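Local structure of interphotoreceptor retinoid-binding protein (Xenopus laevis, 1J7X) at residues E53-S56 with D60-L63; A93-V98 with V130-E135; G153-V158 with A217-Y222. The protein probably binds retinoids and carries them between photoreceptors and the retinal pigment epithelium. All blocks are in the same frame, centred on the assembly; numbering follows the deposited sequence.

Interaction 1: E53-S56 with D60-L63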
ATOM      1  N   GLU A  53       7.423   3.621  25.311  1.00 23.16           N
ATOM      2  CA  GLU A  53       6.132   3.731  25.952  1.00 25.77           C
ATOM      3  C   GLU A  53       4.995   3.697  24.972  1.00 26.00           C
ATOM      4  O   GLU A  53       4.031   2.950  25.151  1.00 23.40           O
ATOM      5  CB  GLU A  53       6.080   4.982  26.831  1.00 27.29           C
ATOM      6  CG  GLU A  53       5.118   4.814  27.989  1.00 37.92           C
ATOM      7  CD  GLU A  53       5.475   3.588  28.851  1.00 40.11           C
ATOM      8  OE1 GLU A  53       6.675   3.436  29.164  1.00 44.51           O
ATOM      9  OE2 GLU A  53       4.528   2.797  29.153  1.00 46.67           O
ATOM     10  N   LEU A  54       5.104   4.459  23.861  1.00 23.36           N
ATOM     11  CA  LEU A  54       4.041   4.395  22.897  1.00 22.35           C
ATOM     12  C   LEU A  54       3.792   2.984  22.341  1.00 19.24           C
ATOM     13  O   LEU A  54       2.646   2.588  22.174  1.00 19.28           O
ATOM     14  CB  LEU A  54       4.260   5.367  21.722  1.00 21.25           C
ATOM     15  CG  LEU A  54       4.144   6.905  22.138  1.00 22.55           C
ATOM     16  CD1 LEU A  54       4.690   7.751  21.060  1.00 22.94           C
ATOM     17  CD2 LEU A  54       2.689   7.273  22.410  1.00 23.74           C
ATOM     18  N   GLN A  55       4.858   2.267  22.027  1.00 20.45           N
ATOM     19  CA  GLN A  55       4.690   0.919  21.436  1.00 21.75           C
ATOM     20  C   GLN A  55       4.132  -0.039  22.495  1.00 24.31           C
ATOM     21  O   GLN A  55       3.323  -0.877  22.215  1.00 23.75           O
ATOM     22  CB  GLN A  55       6.005   0.408  20.928  1.00 23.25           C
ATOM     23  CG  GLN A  55       6.539   1.098  19.711  1.00 20.81           C
ATOM     24  CD  GLN A  55       5.420   1.260  18.607  1.00 23.68           C
ATOM     25  OE1 GLN A  55       4.731   0.255  18.238  1.00 19.61           O
ATOM     26  NE2 GLN A  55       5.126   2.522  18.229  1.00 20.79           N
ATOM     27  N   SER A  56       4.460   0.184  23.770  1.00 24.35           N
ATOM     28  CA  SER A  56       3.873  -0.674  24.799  1.00 26.62           C
ATOM     29  C   SER A  56       2.407  -0.488  24.956  1.00 25.65           C
ATOM     30  O   SER A  56       1.616  -1.390  25.142  1.00 27.28           O
ATOM     31  CB  SER A  56       4.576  -0.410  26.107  1.00 24.49           C
ATOM     32  OG  SER A  56       5.908  -0.811  26.028  1.00 37.24           O
ATOM     33  N   ASP A  60       1.567  -0.128  17.747  1.00 18.27           N
ATOM     34  CA  ASP A  60       1.389   0.476  16.444  1.00 18.43           C
ATOM     35  C   ASP A  60       2.663   1.074  16.020  1.00 17.48           C
ATOM     36  O   ASP A  60       2.907   2.288  16.205  1.00 18.49           O
ATOM     37  CB  ASP A  60       0.262   1.521  16.537  1.00 17.13           C
ATOM     38  CG  ASP A  60      -0.113   2.121  15.234  1.00 19.51           C
ATOM     39  OD1 ASP A  60       0.522   1.888  14.196  1.00 21.72           O
ATOM     40  OD2 ASP A  60      -1.117   2.926  15.141  1.00 21.93           O
ATOM     41  N   PRO A  61       3.451   0.317  15.236  1.00 17.70           N
ATOM     42  CA  PRO A  61       4.726   0.792  14.709  1.00 19.56           C
ATOM     43  C   PRO A  61       4.717   2.059  13.797  1.00 18.76           C
ATOM     44  O   PRO A  61       5.771   2.648  13.568  1.00 19.50           O
ATOM     45  CB  PRO A  61       5.279  -0.437  13.881  1.00 21.55           C
ATOM     46  CG  PRO A  61       4.544  -1.585  14.350  1.00 21.16           C
ATOM     47  CD  PRO A  61       3.144  -1.063  14.824  1.00 19.18           C
ATOM     48  N   ARG A  62       3.542   2.455  13.336  1.00 18.69           N
ATOM     49  CA  ARG A  62       3.407   3.605  12.460  1.00 19.01           C
ATOM     50  C   ARG A  62       3.613   4.932  13.224  1.00 20.94           C
ATOM     51  O   ARG A  62       4.033   5.913  12.660  1.00 18.52           O
ATOM     52  CB  ARG A  62       2.035   3.584  11.789  1.00 20.57           C
ATOM     53  CG  ARG A  62       1.692   2.363  10.948  1.00 19.41           C
ATOM     54  CD  ARG A  62       0.287   2.374  10.485  1.00 21.71           C
ATOM     55  NE  ARG A  62      -0.629   2.396  11.633  1.00 19.92           N
ATOM     56  CZ  ARG A  62      -1.880   2.706  11.555  1.00 20.74           C
ATOM     57  NH1 ARG A  62      -2.470   2.830  10.373  1.00 20.59           N
ATOM     58  NH2 ARG A  62      -2.564   2.836  12.665  1.00 19.20           N
ATOM     59  N   LEU A  63       3.297   4.928  14.531  1.00 20.11           N
ATOM     60  CA  LEU A  63       3.393   6.058  15.396  1.00 17.93           C
ATOM     61  C   LEU A  63       4.774   6.020  15.935  1.00 19.11           C
ATOM     62  O   LEU A  63       5.122   5.172  16.776  1.00 18.48           O
ATOM     63  CB  LEU A  63       2.356   5.920  16.527  1.00 18.44           C
ATOM     64  CG  LEU A  63       2.394   6.883  17.650  1.00 18.53           C
ATOM     65  CD1 LEU A  63       2.188   8.267  17.031  1.00 24.70           C
ATOM     66  CD2 LEU A  63       1.336   6.562  18.737  1.00 22.29           C
TER
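Gln55 lays its carboxamide against the turn Asp60-Leu63. Its NE2 donates to Asp60 O (3.0 Å, 157° at the hydrogen). The acceptor lies in the amide plane of Gln55, yet the donor stands well above the carbonyl plane of Asp60. Leu63 N bonds to Asp60 O from the opposite face, so one carbonyl is held from two sides. A bend at chi2 (-47°) turns the carboxamide of Gln55 toward the loop.

The packed, buried side of the contact is the leucine pair. Leu54 and Leu63 cross at about a right angle and meet through one methyl each, Leu54 CD2 to Leu63 CD2 (4.0 Å), while Leu63 also rests on Val258 and Pro259 of strand 254-265. On the Gln55 side, nearer solvent, the fit is slacker: exposed Pro61 brings its ring atom CD no nearer than 4.0 Å to Gln55 OE1.

The turn is braced from within. Arg62 meets the Asp60 carboxylate side-on, NE to OD1 and NH2 to OD2 (both 2.9 Å), both acceptors lying close to the guanidinium plane. Asp60 OD2 is also hydrogen-bonded to Tyr19 OH, and Arg62 NH2 reaches Asn262 OD1. Asp60 OD1 also accepts from Arg62 N, making an Asx turn laid over a type I beta turn, the arrangement that leads from helix 43-58 into strand 64-67.

Interaction 2: A93-V98 with V130-E135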
ATOM      1  N   ALA A  93       1.179   4.102 -27.811  1.00 25.02           N
ATOM      2  CA  ALA A  93       2.620   3.904 -27.703  1.00 25.74           C
ATOM      3  C   ALA A  93       3.071   4.012 -26.219  1.00 23.45           C
ATOM      4  O   ALA A  93       3.909   3.202 -25.767  1.00 22.98           O
ATOM      5  CB  ALA A  93       3.338   4.940 -28.513  1.00 27.66           C
ATOM      6  N   LEU A  94       2.537   5.013 -25.495  1.00 22.29           N
ATOM      7  CA  LEU A  94       2.834   5.217 -24.091  1.00 20.87           C
ATOM      8  C   LEU A  94       2.385   3.998 -23.248  1.00 20.98           C
ATOM      9  O   LEU A  94       3.141   3.428 -22.423  1.00 18.82           O
ATOM     10  CB  LEU A  94       2.132   6.420 -23.660  1.00 23.20           C
ATOM     11  CG  LEU A  94       2.338   6.808 -22.160  1.00 23.78           C
ATOM     12  CD1 LEU A  94       3.829   6.924 -21.854  1.00 25.51           C
ATOM     13  CD2 LEU A  94       1.580   8.068 -21.796  1.00 26.70           C
ATOM     14  N   VAL A  95       1.144   3.593 -23.485  1.00 19.37           N
ATOM     15  CA  VAL A  95       0.580   2.448 -22.773  1.00 20.10           C
ATOM     16  C   VAL A  95       1.519   1.238 -23.045  1.00 20.46           C
ATOM     17  O   VAL A  95       1.790   0.424 -22.128  1.00 19.84           O
ATOM     18  CB  VAL A  95      -0.850   2.176 -23.163  1.00 19.94           C
ATOM     19  CG1 VAL A  95      -1.280   0.757 -22.725  1.00 24.59           C
ATOM     20  CG2 VAL A  95      -1.756   3.262 -22.563  1.00 22.92           C
ATOM     21  N   ASN A  96       2.001   1.120 -24.290  1.00 20.45           N
ATOM     22  CA  ASN A  96       2.840  -0.030 -24.666  1.00 22.03           C
ATOM     23  C   ASN A  96       4.177  -0.056 -23.922  1.00 22.37           C
ATOM     24  O   ASN A  96       4.798  -1.086 -23.786  1.00 23.09           O
ATOM     25  CB  ASN A  96       3.116  -0.084 -26.210  1.00 23.42           C
ATOM     26  CG  ASN A  96       1.896  -0.606 -27.039  1.00 29.40           C
ATOM     27  OD1 ASN A  96       1.005  -1.222 -26.464  1.00 32.02           O
ATOM     28  ND2 ASN A  96       1.800  -0.206 -28.311  1.00 32.54           N
ATOM     29  N   THR A  97       4.601   1.074 -23.477  1.00 20.47           N
ATOM     30  CA  THR A  97       5.853   1.110 -22.719  1.00 22.13           C
ATOM     31  C   THR A  97       5.642   1.103 -21.189  1.00 19.41           C
ATOM     32  O   THR A  97       6.529   0.760 -20.449  1.00 20.77           O
ATOM     33  CB  THR A  97       6.720   2.318 -23.061  1.00 24.59           C
ATOM     34  OG1 THR A  97       6.012   3.491 -22.911  1.00 28.48           O
ATOM     35  CG2 THR A  97       7.157   2.370 -24.492  1.00 26.83           C
ATOM     36  N   VAL A  98       4.464   1.496 -20.726  1.00 19.17           N
ATOM     37  CA  VAL A  98       4.124   1.467 -19.312  1.00 19.72           C
ATOM     38  C   VAL A  98       3.861   0.052 -18.865  1.00 19.93           C
ATOM     39  O   VAL A  98       4.224  -0.349 -17.742  1.00 20.49           O
ATOM     40  CB  VAL A  98       2.898   2.324 -18.967  1.00 19.31           C
ATOM     41  CG1 VAL A  98       2.390   2.024 -17.562  1.00 18.20           C
ATOM     42  CG2 VAL A  98       3.187   3.755 -19.163  1.00 21.13           C
ATOM     43  N   VAL A 130      -6.743  -1.763 -22.877  1.00 17.56           N
ATOM     44  CA  VAL A 130      -7.455  -2.928 -23.392  1.00 21.38           C
ATOM     45  C   VAL A 130      -6.627  -3.754 -24.372  1.00 20.96           C
ATOM     46  O   VAL A 130      -6.632  -5.016 -24.340  1.00 20.82           O
ATOM     47  CB  VAL A 130      -8.767  -2.526 -24.091  1.00 22.13           C
ATOM     48  CG1 VAL A 130      -9.358  -3.700 -24.828  1.00 22.64           C
ATOM     49  CG2 VAL A 130      -9.781  -1.941 -23.099  1.00 25.78           C
ATOM     50  N   ASN A 131      -5.953  -3.047 -25.290  1.00 21.51           N
ATOM     51  CA  ASN A 131      -5.174  -3.681 -26.327  1.00 19.73           C
ATOM     52  C   ASN A 131      -3.846  -4.221 -25.764  1.00 21.81           C
ATOM     53  O   ASN A 131      -3.390  -5.274 -26.139  1.00 19.52           O
ATOM     54  CB  ASN A 131      -4.826  -2.643 -27.422  1.00 22.36           C
ATOM     55  CG  ASN A 131      -6.046  -2.180 -28.165  1.00 21.82           C
ATOM     56  OD1 ASN A 131      -6.948  -2.989 -28.399  1.00 21.65           O
ATOM     57  ND2 ASN A 131      -6.082  -0.883 -28.553  1.00 23.77           N
ATOM     58  N   THR A 132      -3.206  -3.476 -24.853  1.00 20.41           N
ATOM     59  CA  THR A 132      -1.890  -3.919 -24.350  1.00 20.44           C
ATOM     60  C   THR A 132      -1.982  -5.038 -23.305  1.00 19.23           C
ATOM     61  O   THR A 132      -1.169  -5.968 -23.277  1.00 18.99           O
ATOM     62  CB  THR A 132      -1.208  -2.728 -23.813  1.00 20.70           C
ATOM     63  OG1 THR A 132      -1.092  -1.748 -24.858  1.00 22.99           O
ATOM     64  CG2 THR A 132       0.271  -2.961 -23.334  1.00 20.48           C
ATOM     65  N   VAL A 133      -2.966  -4.976 -22.481  1.00 16.88           N
ATOM     66  CA  VAL A 133      -3.005  -5.885 -21.320  1.00 17.15           C
ATOM     67  C   VAL A 133      -4.153  -6.845 -21.366  1.00 17.12           C
ATOM     68  O   VAL A 133      -3.939  -7.991 -21.545  1.00 17.98           O
ATOM     69  CB  VAL A 133      -3.071  -5.105 -20.020  1.00 17.51           C
ATOM     70  CG1 VAL A 133      -3.141  -6.075 -18.800  1.00 18.17           C
ATOM     71  CG2 VAL A 133      -1.924  -4.208 -19.923  1.00 17.41           C
ATOM     72  N   TRP A 134      -5.395  -6.368 -21.244  1.00 16.97           N
ATOM     73  CA  TRP A 134      -6.529  -7.187 -21.025  1.00 15.41           C
ATOM     74  C   TRP A 134      -6.818  -8.224 -22.130  1.00 18.02           C
ATOM     75  O   TRP A 134      -7.095  -9.355 -21.831  1.00 19.51           O
ATOM     76  CB  TRP A 134      -7.764  -6.337 -20.670  1.00 17.18           C
ATOM     77  CG  TRP A 134      -7.428  -5.389 -19.503  1.00 13.37           C
ATOM     78  CD1 TRP A 134      -7.476  -4.058 -19.525  1.00 16.90           C
ATOM     79  CD2 TRP A 134      -6.937  -5.756 -18.208  1.00 16.81           C
ATOM     80  NE1 TRP A 134      -7.037  -3.543 -18.317  1.00 18.00           N
ATOM     81  CE2 TRP A 134      -6.743  -4.588 -17.484  1.00 17.33           C
ATOM     82  CE3 TRP A 134      -6.642  -6.995 -17.593  1.00 18.83           C
ATOM     83  CZ2 TRP A 134      -6.202  -4.605 -16.212  1.00 18.65           C
ATOM     84  CZ3 TRP A 134      -6.214  -7.020 -16.287  1.00 21.10           C
ATOM     85  CH2 TRP A 134      -5.979  -5.809 -15.636  1.00 17.75           C
ATOM     86  N   GLU A 135      -6.700  -7.787 -23.365  1.00 17.43           N
ATOM     87  CA  GLU A 135      -6.948  -8.721 -24.494  1.00 17.85           C
ATOM     88  C   GLU A 135      -5.850  -9.738 -24.613  1.00 15.82           C
ATOM     89  O   GLU A 135      -6.169 -10.909 -24.608  1.00 18.36           O
ATOM     90  CB  GLU A 135      -7.159  -7.959 -25.794  1.00 18.75           C
ATOM     91  CG  GLU A 135      -7.237  -9.020 -26.995  1.00 21.36           C
ATOM     92  CD  GLU A 135      -8.342 -10.066 -26.908  1.00 21.58           C
ATOM     93  OE1 GLU A 135      -9.406  -9.829 -26.318  1.00 24.82           O
ATOM     94  OE2 GLU A 135      -8.150 -11.212 -27.517  1.00 25.45           O
TER
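Asn96 OD1 is gripped by two donors, Thr132 OG1 across the contact (2.7 Å) and Gln92 NE2 one helical turn back on its own helix. The hydroxyl comes in nearly along the C=O axis of the asparagine, with a C=O...OG1 angle of 161°. Gln92 also accepts from Asn131 ND2 through its OE1, so its amide spans both helices beside the Asn96-Thr132 bond.

Thr132 has its methyl CG2 anti to the backbone N and its OG1 anti to the carbonyl carbon (chi1 -58°), which sends both branches toward helix 88-98. Val95 CG1 packs close against Thr132 OG1 (3.3 Å) and lies 3.7 Å from Thr132 CB, while Thr132 CG2 passes 3.9 Å from Val95 O.

Helix 119-137 is the crossover of a beta-alpha-beta unit, linking the parallel neighbours 108-112 and 142-146 of the mixed sheet, and helix 88-98 runs into the hairpin 100-104/108-112 at its edge. With an alanine in place of Thr132, Asn96 OD1 would probably lose one of its donors and a gap would be likely to open beside Val95 CG1.

Toward the interior Val95 continues onto Leu125, Phe128 and Ile129, whereas Asn96 lies exposed. Helix 119-137 widens here into a pi-type turn, closed by Glu135 N to Val130 O (2.9 Å).

Interaction 3: G153-V158 with A217-Y222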
ATOM      1  N   GLY A 153       2.641   4.937  -6.281  1.00 20.08           N
ATOM      2  CA  GLY A 153       2.041   6.282  -6.585  1.00 19.78           C
ATOM      3  C   GLY A 153       0.751   6.434  -5.854  1.00 20.85           C
ATOM      4  O   GLY A 153       0.530   5.853  -4.749  1.00 23.67           O
ATOM      5  N   SER A 154      -0.213   7.142  -6.479  1.00 22.97           N
ATOM      6  CA  SER A 154      -1.534   7.349  -5.941  1.00 20.73           C
ATOM      7  C   SER A 154      -2.287   6.019  -5.906  1.00 20.21           C
ATOM      8  O   SER A 154      -2.072   5.148  -6.790  1.00 18.94           O
ATOM      9  CB  SER A 154      -2.292   8.272  -6.882  1.00 25.13           C
ATOM     10  OG  SER A 154      -3.709   8.213  -6.576  1.00 22.00           O
ATOM     11  N   SER A 155      -3.141   5.845  -4.896  1.00 19.57           N
ATOM     12  CA  SER A 155      -3.943   4.618  -4.764  1.00 20.97           C
ATOM     13  C   SER A 155      -5.286   4.783  -5.420  1.00 18.28           C
ATOM     14  O   SER A 155      -6.104   3.884  -5.326  1.00 19.28           O
ATOM     15  CB  SER A 155      -4.133   4.189  -3.260  1.00 23.78           C
ATOM     16  OG  SER A 155      -2.810   4.033  -2.765  1.00 29.16           O
ATOM     17  N   THR A 156      -5.551   5.924  -6.018  1.00 17.92           N
ATOM     18  CA  THR A 156      -6.929   6.179  -6.565  1.00 19.76           C
ATOM     19  C   THR A 156      -7.447   5.188  -7.592  1.00 19.10           C
ATOM     20  O   THR A 156      -8.620   4.941  -7.663  1.00 18.82           O
ATOM     21  CB  THR A 156      -7.062   7.622  -7.160  1.00 18.02           C
ATOM     22  OG1 THR A 156      -6.128   7.847  -8.233  1.00 19.73           O
ATOM     23  CG2 THR A 156      -6.784   8.699  -6.097  1.00 24.81           C
ATOM     24  N   ALA A 157      -6.533   4.546  -8.329  1.00 14.83           N
ATOM     25  CA  ALA A 157      -6.940   3.515  -9.327  1.00 16.96           C
ATOM     26  C   ALA A 157      -6.861   2.104  -8.836  1.00 16.64           C
ATOM     27  O   ALA A 157      -7.174   1.206  -9.550  1.00 16.70           O
ATOM     28  CB  ALA A 157      -6.116   3.631 -10.562  1.00 18.07           C
ATOM     29  N   VAL A 158      -6.498   1.870  -7.551  1.00 13.94           N
ATOM     30  CA  VAL A 158      -6.420   0.517  -7.081  1.00 15.01           C
ATOM     31  C   VAL A 158      -7.725  -0.258  -7.148  1.00 16.03           C
ATOM     32  O   VAL A 158      -7.744  -1.406  -7.536  1.00 15.63           O
ATOM     33  CB  VAL A 158      -5.736   0.520  -5.717  1.00 15.50           C
ATOM     34  CG1 VAL A 158      -5.707  -0.810  -5.095  1.00 16.37           C
ATOM     35  CG2 VAL A 158      -4.250   0.954  -5.840  1.00 18.13           C
ATOM     36  N   ALA A 217       1.308   0.128  -4.895  1.00 16.13           N
ATOM     37  CA  ALA A 217       1.630  -1.260  -5.258  1.00 12.01           C
ATOM     38  C   ALA A 217       1.464  -2.218  -4.074  1.00 13.11           C
ATOM     39  O   ALA A 217       1.072  -3.349  -4.258  1.00 14.61           O
ATOM     40  CB  ALA A 217       3.044  -1.330  -5.885  1.00 12.98           C
ATOM     41  N   GLU A 218       1.859  -1.750  -2.901  1.00 14.68           N
ATOM     42  CA  GLU A 218       1.695  -2.559  -1.681  1.00 12.64           C
ATOM     43  C   GLU A 218       0.205  -2.807  -1.348  1.00 13.76           C
ATOM     44  O   GLU A 218      -0.190  -3.880  -1.051  1.00 15.16           O
ATOM     45  CB  GLU A 218       2.405  -1.841  -0.510  1.00 15.24           C
ATOM     46  CG  GLU A 218       3.910  -1.684  -0.672  1.00 12.20           C
ATOM     47  CD  GLU A 218       4.584  -1.055   0.582  1.00 16.38           C
ATOM     48  OE1 GLU A 218       4.768  -1.822   1.645  1.00 19.29           O
ATOM     49  OE2 GLU A 218       4.859   0.164   0.581  1.00 21.08           O
ATOM     50  N   GLU A 219      -0.575  -1.734  -1.544  1.00 15.33           N
ATOM     51  CA  GLU A 219      -2.017  -1.814  -1.317  1.00 16.50           C
ATOM     52  C   GLU A 219      -2.635  -2.785  -2.205  1.00 15.75           C
ATOM     53  O   GLU A 219      -3.424  -3.632  -1.778  1.00 16.76           O
ATOM     54  CB  GLU A 219      -2.691  -0.477  -1.436  1.00 18.83           C
ATOM     55  CG  GLU A 219      -2.487   0.399  -0.218  1.00 28.30           C
ATOM     56  CD  GLU A 219      -3.251   1.770  -0.289  1.00 32.14           C
ATOM     57  OE1 GLU A 219      -4.322   1.810  -0.927  1.00 34.20           O
ATOM     58  OE2 GLU A 219      -2.714   2.762   0.344  1.00 31.68           O
ATOM     59  N   PHE A 220      -2.222  -2.747  -3.477  1.00 16.10           N
ATOM     60  CA  PHE A 220      -2.739  -3.731  -4.507  1.00 14.78           C
ATOM     61  C   PHE A 220      -2.399  -5.129  -4.145  1.00 14.40           C
ATOM     62  O   PHE A 220      -3.285  -6.059  -4.148  1.00 16.33           O
ATOM     63  CB  PHE A 220      -2.254  -3.378  -5.937  1.00 16.29           C
ATOM     64  CG  PHE A 220      -2.724  -4.316  -6.957  1.00 13.53           C
ATOM     65  CD1 PHE A 220      -3.921  -4.181  -7.532  1.00 23.03           C
ATOM     66  CD2 PHE A 220      -1.902  -5.369  -7.402  1.00 13.44           C
ATOM     67  CE1 PHE A 220      -4.387  -5.208  -8.425  1.00 20.55           C
ATOM     68  CE2 PHE A 220      -2.312  -6.225  -8.320  1.00 18.19           C
ATOM     69  CZ  PHE A 220      -3.542  -6.159  -8.837  1.00 19.65           C
ATOM     70  N   ALA A 221      -1.113  -5.343  -3.816  1.00 12.77           N
ATOM     71  CA  ALA A 221      -0.638  -6.690  -3.435  1.00 15.85           C
ATOM     72  C   ALA A 221      -1.379  -7.197  -2.139  1.00 15.63           C
ATOM     73  O   ALA A 221      -1.842  -8.359  -2.010  1.00 16.51           O
ATOM     74  CB  ALA A 221       0.880  -6.747  -3.180  1.00 17.49           C
ATOM     75  N   TYR A 222      -1.398  -6.286  -1.193  1.00 18.49           N
ATOM     76  CA  TYR A 222      -2.081  -6.618   0.115  1.00 17.07           C
ATOM     77  C   TYR A 222      -3.546  -7.053  -0.096  1.00 17.36           C
ATOM     78  O   TYR A 222      -4.001  -8.107   0.392  1.00 16.67           O
ATOM     79  CB  TYR A 222      -1.990  -5.445   1.079  1.00 15.95           C
ATOM     80  CG  TYR A 222      -2.598  -5.763   2.410  1.00 17.77           C
ATOM     81  CD1 TYR A 222      -1.918  -6.493   3.369  1.00 24.64           C
ATOM     82  CD2 TYR A 222      -3.918  -5.408   2.642  1.00 18.11           C
ATOM     83  CE1 TYR A 222      -2.585  -6.831   4.622  1.00 22.38           C
ATOM     84  CE2 TYR A 222      -4.582  -5.790   3.852  1.00 25.54           C
ATOM     85  CZ  TYR A 222      -3.867  -6.467   4.832  1.00 22.05           C
ATOM     86  OH  TYR A 222      -4.480  -6.828   6.007  1.00 26.32           O
TER
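Two torsions bring Ser155 OG to the Glu219 carboxylate. The hydroxyl of Ser155 sits beside its backbone N (chi1 -58°), and Glu219 runs out straight beyond CG (chi2 -177°), so that its carboxylate arrives at the serine. Ser155 OG lies 3.3 Å from Glu219 OE1 and nearly as close to OE2, with Ser155 CB also 3.3 Å from OE1. The serine OG thus stands over the face of the carboxylate, about equally far from both oxygens, and a weak bond joins Glu219 OE2 to His243 NE2, giving this buried group a second polar neighbour.

Next along the helix, at Phe220, the contact turns apolar. Val158 CG1 packs on the helix at the root of Phe220, 4.2 Å from its CA and 4.4 Å from its CB. The Phe220 ring extends beyond the valine onto Leu161 and Leu162. Ser155 and Val158 reach the helix together because they are the ends of a type I beta turn, closed by Val158 N to Ser155 O (3.0 Å), and both also touch Ala216.

Gly153 N bonds to Thr215 OG1 just ahead of helix 216-226. The loop thus carries the chain from strand 142-146 into helix 158-163, with Ala157 resting on helix 119-137, across the flank of helix 216-226, itself the crossover of a beta-alpha-beta unit between the parallel neighbours 204-209 and 231-234.

Overall arrangement
Interaction 3 lies about 5 Å from the chain's centre, whereas interactions 1 and 2 are peripheral, on opposite sides of that centre with their own centres 43 Å apart. Interaction 1 is local, a helix end and the turn that follows it, yet mostly buried; its chemistry is an amide on a backbone carbonyl and a leucine pair. Interaction 2 joins two helices and is partly open, with one short side-chain bond beside a valine contact. Interaction 3 sets a hydroxyl against a carboxylate in a buried place. Interactions 2 and 3 serve the same mixed sheet: helices 119-137 and 216-226 each link parallel strands of it.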